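PDB 4H79: CRISPR-associated protein, Cse2 family from Thermobifida fusca, which probably binds nucleic acid as the small CasB (Cse2) subunit of the type I-E CRISPR surveillance complex Cascade. Local coordinates for residues E82-S87 against Q173-R178; H89-L94 against L169-L174. All blocks are in the same frame, centred on the assembly; numbering follows the deposited sequence.

Interaction 1 (E82-S87 against Q173-R178)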
ATOM      1  N   GLU A  82      -0.839  14.886  -8.881  1.00 37.06           N
ATOM      2  CA  GLU A  82       0.527  14.522  -8.464  1.00 41.75           C
ATOM      3  C   GLU A  82       0.503  13.649  -7.223  1.00 39.78           C
ATOM      4  O   GLU A  82       1.373  12.773  -7.073  1.00 39.85           O
ATOM      5  CB  GLU A  82       1.308  15.777  -8.098  1.00 55.94           C
ATOM      6  CG  GLU A  82       2.772  15.851  -8.511  1.00 73.28           C
ATOM      7  CD  GLU A  82       3.217  17.297  -8.769  1.00 87.71           C
ATOM      8  OE1 GLU A  82       2.365  18.223  -8.709  1.00 79.95           O
ATOM      9  OE2 GLU A  82       4.418  17.513  -9.046  1.00106.08           O
ATOM     10  N   VAL A  83      -0.426  13.955  -6.302  1.00 38.26           N
ATOM     11  CA  VAL A  83      -0.553  13.204  -5.056  1.00 30.47           C
ATOM     12  C   VAL A  83      -1.104  11.803  -5.391  1.00 32.30           C
ATOM     13  O   VAL A  83      -0.611  10.817  -4.875  1.00 35.61           O
ATOM     14  CB  VAL A  83      -1.404  13.931  -3.998  1.00 37.93           C
ATOM     15  CG1 VAL A  83      -1.655  13.021  -2.811  1.00 31.33           C
ATOM     16  CG2 VAL A  83      -0.696  15.218  -3.535  1.00 40.25           C
ATOM     17  N   ALA A  84      -2.114  11.723  -6.262  1.00 30.12           N
ATOM     18  CA  ALA A  84      -2.673  10.431  -6.690  1.00 30.96           C
ATOM     19  C   ALA A  84      -1.635   9.566  -7.377  1.00 29.84           C
ATOM     20  O   ALA A  84      -1.560   8.356  -7.113  1.00 28.48           O
ATOM     21  CB  ALA A  84      -3.848  10.659  -7.619  1.00 29.42           C
ATOM     22  N   GLU A  85      -0.831  10.175  -8.263  1.00 29.93           N
ATOM     23  CA  GLU A  85       0.270   9.439  -8.927  1.00 31.76           C
ATOM     24  C   GLU A  85       1.301   8.951  -7.903  1.00 32.12           C
ATOM     25  O   GLU A  85       1.759   7.784  -7.927  1.00 31.20           O
ATOM     26  CB  GLU A  85       0.970  10.330  -9.935  1.00 31.02           C
ATOM     27  CG  GLU A  85       0.178  10.622 -11.182  1.00 33.90           C
ATOM     28  CD  GLU A  85       0.921  11.560 -12.125  1.00 47.66           C
ATOM     29  OE1 GLU A  85       1.821  12.332 -11.713  1.00 42.77           O
ATOM     30  OE2 GLU A  85       0.601  11.555 -13.320  1.00 48.01           O
ATOM     31  N   ASN A  86       1.674   9.846  -6.990  1.00 31.82           N
ATOM     32  CA  ASN A  86       2.565   9.455  -5.904  1.00 31.63           C
ATOM     33  C   ASN A  86       2.008   8.341  -4.974  1.00 29.17           C
ATOM     34  O   ASN A  86       2.731   7.397  -4.563  1.00 29.13           O
ATOM     35  CB  ASN A  86       2.999  10.693  -5.112  1.00 35.67           C
ATOM     36  CG  ASN A  86       4.188  10.401  -4.213  1.00 51.46           C
ATOM     37  OD1 ASN A  86       5.098   9.594  -4.548  1.00 53.74           O
ATOM     38  ND2 ASN A  86       4.181  11.024  -3.047  1.00 52.48           N
ATOM     39  N   SER A  87       0.723   8.422  -4.668  1.00 29.31           N
ATOM     40  CA  SER A  87       0.060   7.383  -3.878  1.00 29.76           C
ATOM     41  C   SER A  87       0.095   6.035  -4.563  1.00 29.63           C
ATOM     42  O   SER A  87       0.365   5.031  -3.892  1.00 26.34           O
ATOM     43  CB  SER A  87      -1.378   7.778  -3.552  1.00 31.89           C
ATOM     44  OG  SER A  87      -1.391   9.010  -2.831  1.00 30.48           O
ATOM     45  N   GLN A 173      -6.180   5.271   0.641  1.00 26.30           N
ATOM     46  CA  GLN A 173      -5.923   5.887   1.951  1.00 27.20           C
ATOM     47  C   GLN A 173      -4.682   6.790   1.842  1.00 28.72           C
ATOM     48  O   GLN A 173      -4.687   7.916   2.399  1.00 30.06           O
ATOM     49  CB  GLN A 173      -5.716   4.786   3.037  1.00 26.86           C
ATOM     50  CG  GLN A 173      -6.994   4.038   3.340  1.00 27.41           C
ATOM     51  CD  GLN A 173      -6.812   2.984   4.351  1.00 27.99           C
ATOM     52  OE1 GLN A 173      -5.727   2.365   4.458  1.00 28.24           O
ATOM     53  NE2 GLN A 173      -7.865   2.742   5.130  1.00 25.25           N
ATOM     54  N   LEU A 174      -3.650   6.316   1.103  1.00 23.84           N
ATOM     55  CA  LEU A 174      -2.496   7.139   0.784  1.00 27.26           C
ATOM     56  C   LEU A 174      -2.950   8.491   0.138  1.00 33.04           C
ATOM     57  O   LEU A 174      -2.519   9.565   0.576  1.00 32.17           O
ATOM     58  CB  LEU A 174      -1.510   6.406  -0.123  1.00 24.83           C
ATOM     59  CG  LEU A 174      -0.614   5.379   0.606  1.00 29.01           C
ATOM     60  CD1 LEU A 174       0.092   4.396  -0.316  1.00 23.64           C
ATOM     61  CD2 LEU A 174       0.475   6.078   1.414  1.00 35.00           C
ATOM     62  N   TYR A 175      -3.815   8.428  -0.892  1.00 30.53           N
ATOM     63  CA  TYR A 175      -4.378   9.620  -1.528  1.00 35.29           C
ATOM     64  C   TYR A 175      -5.189  10.444  -0.511  1.00 37.35           C
ATOM     65  O   TYR A 175      -4.999  11.653  -0.393  1.00 34.66           O
ATOM     66  CB  TYR A 175      -5.214   9.213  -2.789  1.00 30.29           C
ATOM     67  CG  TYR A 175      -5.831  10.294  -3.551  1.00 33.85           C
ATOM     68  CD1 TYR A 175      -5.054  11.341  -4.042  1.00 25.39           C
ATOM     69  CD2 TYR A 175      -7.231  10.295  -3.864  1.00 31.85           C
ATOM     70  CE1 TYR A 175      -5.624  12.364  -4.791  1.00 35.30           C
ATOM     71  CE2 TYR A 175      -7.776  11.321  -4.593  1.00 37.60           C
ATOM     72  CZ  TYR A 175      -6.955  12.317  -5.070  1.00 36.06           C
ATOM     73  OH  TYR A 175      -7.470  13.291  -5.767  1.00 40.89           O
ATOM     74  N   GLN A 176      -6.031   9.778   0.283  1.00 33.37           N
ATOM     75  CA  GLN A 176      -6.882  10.459   1.269  1.00 39.55           C
ATOM     76  C   GLN A 176      -6.073  11.263   2.292  1.00 39.17           C
ATOM     77  O   GLN A 176      -6.574  12.227   2.839  1.00 34.18           O
ATOM     78  CB  GLN A 176      -7.808   9.451   1.979  1.00 31.78           C
ATOM     79  CG  GLN A 176      -8.831  10.059   2.901  1.00 40.48           C
ATOM     80  CD  GLN A 176      -9.787   9.031   3.439  1.00 45.08           C
ATOM     81  OE1 GLN A 176      -9.551   7.818   3.290  1.00 49.51           O
ATOM     82  NE2 GLN A 176     -10.857   9.496   4.087  1.00 47.11           N
ATOM     83  N   PHE A 177      -4.825  10.863   2.513  1.00 35.34           N
ATOM     84  CA  PHE A 177      -3.922  11.508   3.460  1.00 34.14           C
ATOM     85  C   PHE A 177      -3.592  12.969   3.132  1.00 37.97           C
ATOM     86  O   PHE A 177      -3.025  13.654   3.982  1.00 39.02           O
ATOM     87  CB  PHE A 177      -2.614  10.706   3.534  1.00 32.42           C
ATOM     88  CG  PHE A 177      -2.202  10.374   4.920  1.00 46.00           C
ATOM     89  CD1 PHE A 177      -1.210  11.114   5.539  1.00 52.54           C
ATOM     90  CD2 PHE A 177      -2.824   9.354   5.621  1.00 52.89           C
ATOM     91  CE1 PHE A 177      -0.848  10.840   6.828  1.00 48.65           C
ATOM     92  CE2 PHE A 177      -2.490   9.082   6.942  1.00 56.18           C
ATOM     93  CZ  PHE A 177      -1.492   9.828   7.538  1.00 56.06           C
ATOM     94  N   ARG A 178      -3.944  13.469   1.947  1.00 36.95           N
ATOM     95  CA  ARG A 178      -3.417  14.802   1.515  1.00 38.27           C
ATOM     96  C   ARG A 178      -3.937  15.932   2.327  1.00 44.42           C
ATOM     97  O   ARG A 178      -3.328  17.008   2.277  1.00 52.51           O
ATOM     98  CB  ARG A 178      -3.831  15.249   0.122  1.00 38.25           C
ATOM     99  CG  ARG A 178      -4.251  14.245  -0.853  1.00 56.84           C
ATOM    100  CD  ARG A 178      -5.288  14.882  -1.762  1.00 56.31           C
ATOM    101  NE  ARG A 178      -6.421  13.966  -1.760  1.00 66.17           N
ATOM    102  CZ  ARG A 178      -7.592  14.272  -2.259  1.00 47.23           C
ATOM    103  NH1 ARG A 178      -7.724  15.425  -2.743  1.00 52.74           N
ATOM    104  NH2 ARG A 178      -8.605  13.430  -2.223  1.00 68.17           N
TER
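A84 and Y175 meet where helix 80-99 runs past the C-terminal part of helix 167-176, and apolar contact dominates. A84 CB lies 3.7 Å from Y175 CE1, and A84 CA is equally near Y175 CD1. V83 comes to the same ring from the edge, close to its plane, with CG1 4.0 Å from Y175 CD1. That methyl points at the partner because it stands anti to the V83 backbone N (chi1 172°). One turn further along helix 80-99, S87 CB packs on L174 CB at 3.7 Å, while L174 CD1 rests against the backbone carbonyl of S87.

No polar bond links the two segments. S87 OG hydrogen-bonds back to V83 O at 2.8 Å, from above the carbonyl plane, and that oxygen also accepts from S87 N. R178 NE lies over one face of the Y175 ring, toward its rim, and R178 NH1 forms a salt bridge with D80.

The contact packs two helices of the all-helical Cse2 fold, with helix 16-33 touching A84 and Y175 through V17 and helix 144-160 touching V83 and L174. With its hydroxyl turned onto its own helix, S87 behaves as a small spacer, its CA 5.3 Å from that of L174.

Interaction 2 (H89-L94 against L169-L174); sequences HIALTL and LLADQL
A91 and A171 face each other where helices 80-99 and 167-176 come nearest within these segments, their CB atoms 4.0 Å apart and their CA atoms 5.6 Å. Two methyl-sized side chains are what permit such an approach. The short axes pass 9.2 Å from each other and run roughly antiparallel, at 142°.

Larger aliphatic groups fill in beside the alanine pair, both clusters lying on the same side of it. Toward the C-terminal end of 169-174, L174 reaches across with CD1, which lies 3.8 Å from I90 CG2 and also packs against the backbone N and CB of A91. I90 offers CG2 to this methyl because that branch stands anti to its backbone N, while CG1 lies beside the N (chi1 -63°). Nearer the N-terminal end of 169-174, L94 and L170 cross at about a right angle and touch through one methyl each, L94 CD1 and L170 CD2 being 4.0 Å apart.

The polar bonds near this contact do not link the two segments. T93 OG1 turns back to H89 O at 2.7 Å; T93 N reaches the same oxygen from the opposite face of the carbonyl plane, so two donors grip it. D172 OD1 accepts from T15 OG1 and G18 N, and Q173 OE1 from W190 NE1, all in neighbouring parts of the fold.

Helix 144-160 closes over I90, L94 and L174, and helix 16-33 touches A171, so the contact belongs to the hydrophobic core of the helical bundle. All six touching residues are buried, and the two helices are joined here by shape and exclusion of water.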
ATOM      1  N   HIS A  89       2.270   5.179  -6.857  1.00 25.02           N
ATOM      2  CA  HIS A  89       3.711   4.805  -6.881  1.00 25.39           C
ATOM      3  C   HIS A  89       4.158   4.177  -5.551  1.00 24.71           C
ATOM      4  O   HIS A  89       4.862   3.096  -5.518  1.00 21.62           O
ATOM      5  CB  HIS A  89       4.529   6.082  -7.168  1.00 33.79           C
ATOM      6  CG  HIS A  89       6.014   5.842  -7.205  1.00 50.15           C
ATOM      7  ND1 HIS A  89       6.539   4.680  -7.655  1.00 51.70           N
ATOM      8  CD2 HIS A  89       7.088   6.637  -6.824  1.00 53.20           C
ATOM      9  CE1 HIS A  89       7.872   4.725  -7.582  1.00 46.04           C
ATOM     10  NE2 HIS A  89       8.216   5.926  -7.080  1.00 48.22           N
ATOM     11  N   ILE A  90       3.769   4.814  -4.424  1.00 24.29           N
ATOM     12  CA  ILE A  90       4.116   4.244  -3.096  1.00 24.48           C
ATOM     13  C   ILE A  90       3.474   2.846  -2.906  1.00 23.73           C
ATOM     14  O   ILE A  90       4.142   1.891  -2.434  1.00 21.10           O
ATOM     15  CB  ILE A  90       3.686   5.197  -1.929  1.00 25.88           C
ATOM     16  CG1 ILE A  90       4.456   6.522  -2.038  1.00 28.54           C
ATOM     17  CG2 ILE A  90       3.881   4.521  -0.565  1.00 18.60           C
ATOM     18  CD1 ILE A  90       3.869   7.673  -1.197  1.00 27.89           C
ATOM     19  N   ALA A  91       2.173   2.744  -3.249  1.00 21.73           N
ATOM     20  CA  ALA A  91       1.488   1.461  -3.056  1.00 22.83           C
ATOM     21  C   ALA A  91       2.163   0.348  -3.851  1.00 19.90           C
ATOM     22  O   ALA A  91       2.340  -0.782  -3.320  1.00 22.34           O
ATOM     23  CB  ALA A  91       0.008   1.567  -3.422  1.00 20.85           C
ATOM     24  N   LEU A  92       2.446   0.601  -5.139  1.00 20.62           N
ATOM     25  CA  LEU A  92       3.103  -0.421  -5.999  1.00 22.70           C
ATOM     26  C   LEU A  92       4.467  -0.793  -5.485  1.00 20.68           C
ATOM     27  O   LEU A  92       4.839  -1.990  -5.523  1.00 19.25           O
ATOM     28  CB  LEU A  92       3.262   0.091  -7.443  1.00 24.72           C
ATOM     29  CG  LEU A  92       2.162  -0.373  -8.418  1.00 31.06           C
ATOM     30  CD1 LEU A  92       2.191  -1.882  -8.672  1.00 28.66           C
ATOM     31  CD2 LEU A  92       0.842  -0.029  -7.901  1.00 28.71           C
ATOM     32  N   THR A  93       5.217   0.216  -5.007  1.00 22.59           N
ATOM     33  CA  THR A  93       6.620  -0.069  -4.463  1.00 21.73           C
ATOM     34  C   THR A  93       6.492  -0.906  -3.222  1.00 19.39           C
ATOM     35  O   THR A  93       7.244  -1.893  -3.019  1.00 17.06           O
ATOM     36  CB  THR A  93       7.302   1.281  -4.113  1.00 22.83           C
ATOM     37  OG1 THR A  93       7.394   2.044  -5.344  1.00 23.78           O
ATOM     38  CG2 THR A  93       8.718   1.050  -3.549  1.00 24.82           C
ATOM     39  N   LEU A  94       5.551  -0.536  -2.315  1.00 18.86           N
ATOM     40  CA  LEU A  94       5.336  -1.361  -1.100  1.00 16.08           C
ATOM     41  C   LEU A  94       4.935  -2.795  -1.485  1.00 17.95           C
ATOM     42  O   LEU A  94       5.428  -3.783  -0.903  1.00 19.91           O
ATOM     43  CB  LEU A  94       4.246  -0.748  -0.161  1.00 19.28           C
ATOM     44  CG  LEU A  94       4.656   0.586   0.488  1.00 24.65           C
ATOM     45  CD1 LEU A  94       3.471   1.200   1.186  1.00 24.17           C
ATOM     46  CD2 LEU A  94       5.818   0.335   1.510  1.00 20.99           C
ATOM     47  N   LEU A 169      -7.139  -0.643  -1.433  1.00 27.90           N
ATOM     48  CA  LEU A 169      -7.565   0.155  -0.279  1.00 27.11           C
ATOM     49  C   LEU A 169      -6.434   1.062   0.223  1.00 25.14           C
ATOM     50  O   LEU A 169      -6.643   2.270   0.484  1.00 24.87           O
ATOM     51  CB  LEU A 169      -8.101  -0.712   0.847  1.00 23.05           C
ATOM     52  CG  LEU A 169      -8.514  -0.019   2.155  1.00 25.62           C
ATOM     53  CD1 LEU A 169      -9.563   1.135   1.945  1.00 26.45           C
ATOM     54  CD2 LEU A 169      -9.011  -1.044   3.203  1.00 29.73           C
ATOM     55  N   LEU A 170      -5.217   0.489   0.304  1.00 26.17           N
ATOM     56  CA  LEU A 170      -4.105   1.282   0.818  1.00 30.42           C
ATOM     57  C   LEU A 170      -3.816   2.513  -0.070  1.00 27.49           C
ATOM     58  O   LEU A 170      -3.550   3.616   0.462  1.00 26.76           O
ATOM     59  CB  LEU A 170      -2.865   0.422   0.951  1.00 24.86           C
ATOM     60  CG  LEU A 170      -1.705   1.076   1.694  1.00 26.07           C
ATOM     61  CD1 LEU A 170      -2.046   1.279   3.176  1.00 25.38           C
ATOM     62  CD2 LEU A 170      -0.398   0.253   1.451  1.00 24.87           C
ATOM     63  N   ALA A 171      -3.887   2.323  -1.413  1.00 24.84           N
ATOM     64  CA  ALA A 171      -3.660   3.413  -2.345  1.00 23.70           C
ATOM     65  C   ALA A 171      -4.685   4.520  -2.104  1.00 27.41           C
ATOM     66  O   ALA A 171      -4.330   5.735  -2.063  1.00 26.74           O
ATOM     67  CB  ALA A 171      -3.701   2.917  -3.812  1.00 22.55           C
ATOM     68  N   ASP A 172      -5.959   4.139  -1.942  1.00 28.06           N
ATOM     69  CA  ASP A 172      -6.991   5.132  -1.611  1.00 32.29           C
ATOM     70  C   ASP A 172      -6.658   5.964  -0.382  1.00 32.35           C
ATOM     71  O   ASP A 172      -6.836   7.210  -0.380  1.00 28.71           O
ATOM     72  CB  ASP A 172      -8.359   4.496  -1.432  1.00 28.20           C
ATOM     73  CG  ASP A 172      -9.099   4.354  -2.773  1.00 33.22           C
ATOM     74  OD1 ASP A 172      -8.654   4.902  -3.828  1.00 32.19           O
ATOM     75  OD2 ASP A 172     -10.137   3.683  -2.772  1.00 37.44           O
ATOM     76  N   GLN A 173      -6.180   5.271   0.641  1.00 26.30           N
ATOM     77  CA  GLN A 173      -5.923   5.887   1.951  1.00 27.20           C
ATOM     78  C   GLN A 173      -4.682   6.790   1.842  1.00 28.72           C
ATOM     79  O   GLN A 173      -4.687   7.916   2.399  1.00 30.06           O
ATOM     80  CB  GLN A 173      -5.716   4.786   3.037  1.00 26.86           C
ATOM     81  CG  GLN A 173      -6.994   4.038   3.340  1.00 27.41           C
ATOM     82  CD  GLN A 173      -6.812   2.984   4.351  1.00 27.99           C
ATOM     83  OE1 GLN A 173      -5.727   2.365   4.458  1.00 28.24           O
ATOM     84  NE2 GLN A 173      -7.865   2.742   5.130  1.00 25.25           N
ATOM     85  N   LEU A 174      -3.650   6.316   1.103  1.00 23.84           N
ATOM     86  CA  LEU A 174      -2.496   7.139   0.784  1.00 27.26           C
ATOM     87  C   LEU A 174      -2.950   8.491   0.138  1.00 33.04           C
ATOM     88  O   LEU A 174      -2.519   9.565   0.576  1.00 32.17           O
ATOM     89  CB  LEU A 174      -1.510   6.406  -0.123  1.00 24.83           C
ATOM     90  CG  LEU A 174      -0.614   5.379   0.606  1.00 29.01           C
ATOM     91  CD1 LEU A 174       0.092   4.396  -0.316  1.00 23.64           C
ATOM     92  CD2 LEU A 174       0.475   6.078   1.414  1.00 35.00           C
TER

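Interactions 1 and 2 are successive parts of one helix-helix interface: both join helix 80-99 to helix 167-176, and their centres are 8 Å apart. Because the helices run in roughly opposite directions, moving from 82-87 to 89-94 on one means moving back from 173-178 to 169-174 on the other. L174 belongs to both, its CB serving interaction 1 and its CD1 reaching into each, and S87 CB packs 3.9 Å from A171 O where they touch. The centre of interaction 2 lies about 3 Å from the chain centre and that of interaction 1 about 11 Å, so the interface passes from a purely aliphatic part to one that includes an aromatic ring and an arginine.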